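Local coordinates for C3-degrading proteinase (CppA protein) (Streptococcus pneumoniae, PDB 3E0R), which probably acts as a proteinase that degrades complement component C3, and is built from two sequence families of the glyoxalase clan, at residues L199-N204 and L239-V244. Numbering follows the deposited sequence.
Sequences LKFLVN and LWFEEV
Phe201 and Phe241 stack on one face of two neighbouring parallel strands, 196-203 and 238-243, in a mixed beta sheet that strand 9-18 continues beyond Phe201; both segments fall in the CppA C-terminal family of the glyoxalase clan. The phenyl planes are 14° apart, their centroids 4.8 Å, an offset stack in which the CE1 corner of Phe241 overlies the CG-CD2 side of Phe201. Both rings have CG anti to the carbonyl carbon (chi1 -54° and -53°), and this shared torsion, together with a similar chi2 and the in-register pairing, lets them lean the same way and overlap like shingles. Flat apolar rings suit this buried face because they can overlap closely, and a leucine methyl packs at the rim: CD2 of Leu239 nestles at the Phe201 edge, 3.8 Å from CE2, while touching Leu199 CD1. Ile9 and Ile12 of strand 9-18 pack against Phe201 as well.

The other face carries Lys200, Trp240 and Glu242, partly exposed, beside the buried Leu202. Lys200 lies alongside Trp240, its chain bending late to set NZ 3.0 Å from the centroid of the five-membered ring, a cation-pi contact over the indole face, which matches a flat, electron-rich surface to a cation. Phe228 also stacks with this indole. Further along, the CD2 methyl of Leu202 rests on CG of Glu242, whose aliphatic part suits an apolar neighbour while its carboxylate turns back to the tryptophan. Five backbone hydrogen bonds join the strands, the last from Val244 N to Val203 O. Trp240 NE1 points in its ring plane to Glu242 OE2, 3.0 Å away, meeting that oxygen from above the carboxylate plane.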
# COMPACT_ATOMS: atom_id res chain seq x y z
N LEU A 199 -2.92 -8.18 2.50
CA LEU A 199 -1.50 -8.15 2.10
C LEU A 199 -1.24 -9.44 1.31
O LEU A 199 -1.58 -10.51 1.77
CB LEU A 199 -0.63 -8.08 3.35
CG LEU A 199 -0.79 -6.76 4.11
CD1 LEU A 199 -0.42 -6.82 5.58
CD2 LEU A 199 0.03 -5.70 3.41
N LYS A 200 -0.70 -9.33 0.10
CA LYS A 200 -0.29 -10.50 -0.65
C LYS A 200 1.22 -10.68 -0.61
O LYS A 200 1.96 -9.74 -0.85
CB LYS A 200 -0.74 -10.41 -2.09
CG LYS A 200 -0.49 -11.67 -2.85
CD LYS A 200 -0.42 -11.52 -4.30
CE LYS A 200 -1.75 -11.73 -4.93
NZ LYS A 200 -2.76 -12.16 -3.95
N PHE A 201 1.68 -11.88 -0.27
CA PHE A 201 3.09 -12.18 -0.19
C PHE A 201 3.47 -13.10 -1.34
O PHE A 201 2.98 -14.23 -1.44
CB PHE A 201 3.42 -12.84 1.15
CG PHE A 201 2.97 -12.04 2.32
CD1 PHE A 201 3.86 -11.28 3.04
CD2 PHE A 201 1.65 -12.07 2.72
CE1 PHE A 201 3.43 -10.52 4.10
CE2 PHE A 201 1.22 -11.36 3.78
CZ PHE A 201 2.12 -10.54 4.46
N LEU A 202 4.31 -12.59 -2.23
CA LEU A 202 4.92 -13.40 -3.25
C LEU A 202 6.23 -13.98 -2.69
O LEU A 202 7.06 -13.24 -2.16
CB LEU A 202 5.15 -12.59 -4.52
CG LEU A 202 3.94 -11.97 -5.22
CD1 LEU A 202 4.40 -11.44 -6.59
CD2 LEU A 202 2.81 -12.96 -5.43
N VAL A 203 6.39 -15.29 -2.81
CA VAL A 203 7.42 -16.07 -2.11
C VAL A 203 8.18 -16.90 -3.14
O VAL A 203 7.63 -17.19 -4.20
CB VAL A 203 6.85 -17.03 -0.99
CG1 VAL A 203 6.26 -16.25 0.16
CG2 VAL A 203 5.81 -18.01 -1.54
N ASN A 204 9.44 -17.18 -2.83
CA ASN A 204 10.34 -18.02 -3.63
C ASN A 204 9.74 -19.42 -3.97
O ASN A 204 9.65 -19.81 -5.14
CB ASN A 204 11.71 -18.19 -2.89
CG ASN A 204 11.55 -18.91 -1.51
OD1 ASN A 204 10.48 -18.76 -0.86
ND2 ASN A 204 12.55 -19.73 -1.10
N LEU A 239 -4.12 -12.42 4.62
CA LEU A 239 -2.68 -12.63 4.32
C LEU A 239 -2.60 -13.73 3.30
O LEU A 239 -2.84 -14.88 3.63
CB LEU A 239 -1.89 -13.00 5.59
CG LEU A 239 -2.02 -12.01 6.76
CD1 LEU A 239 -1.44 -12.65 8.01
CD2 LEU A 239 -1.43 -10.60 6.44
N TRP A 240 -2.30 -13.36 2.06
CA TRP A 240 -2.30 -14.29 0.95
C TRP A 240 -0.85 -14.58 0.56
O TRP A 240 -0.05 -13.65 0.33
CB TRP A 240 -3.12 -13.68 -0.18
CG TRP A 240 -3.20 -14.38 -1.56
CD1 TRP A 240 -2.15 -14.74 -2.39
CD2 TRP A 240 -4.41 -14.65 -2.32
NE1 TRP A 240 -2.63 -15.20 -3.60
CE2 TRP A 240 -4.00 -15.16 -3.58
CE3 TRP A 240 -5.78 -14.44 -2.07
CZ2 TRP A 240 -4.93 -15.53 -4.58
CZ3 TRP A 240 -6.72 -14.82 -3.05
CH2 TRP A 240 -6.28 -15.37 -4.31
N PHE A 241 -0.52 -15.87 0.48
CA PHE A 241 0.81 -16.32 0.04
C PHE A 241 0.72 -17.17 -1.25
O PHE A 241 -0.10 -18.11 -1.33
CB PHE A 241 1.49 -17.17 1.13
CG PHE A 241 1.55 -16.52 2.48
CD1 PHE A 241 2.72 -16.01 2.96
CD2 PHE A 241 0.45 -16.48 3.30
CE1 PHE A 241 2.78 -15.42 4.21
CE2 PHE A 241 0.51 -15.89 4.58
CZ PHE A 241 1.65 -15.36 5.01
N GLU A 242 1.56 -16.84 -2.23
CA GLU A 242 1.70 -17.62 -3.44
C GLU A 242 3.14 -17.49 -4.01
O GLU A 242 3.89 -16.61 -3.62
CB GLU A 242 0.63 -17.25 -4.48
CG GLU A 242 0.64 -15.84 -5.00
CD GLU A 242 -0.35 -15.62 -6.19
OE1 GLU A 242 0.03 -14.85 -7.14
OE2 GLU A 242 -1.49 -16.19 -6.19
N GLU A 243 3.53 -18.41 -4.88
CA GLU A 243 4.77 -18.24 -5.63
C GLU A 243 4.73 -17.13 -6.65
O GLU A 243 3.71 -16.85 -7.26
CB GLU A 243 5.23 -19.53 -6.34
CG GLU A 243 6.13 -20.38 -5.49
CD GLU A 243 6.17 -21.81 -5.97
OE1 GLU A 243 6.26 -21.99 -7.22
OE2 GLU A 243 6.11 -22.75 -5.12
N VAL A 244 5.91 -16.54 -6.82
CA VAL A 244 6.20 -15.49 -7.81
C VAL A 244 6.46 -16.02 -9.21
O VAL A 244 5.65 -16.76 -9.79
CB VAL A 244 7.47 -14.77 -7.42
CG1 VAL A 244 8.71 -15.77 -7.50
CG2 VAL A 244 7.66 -13.62 -8.33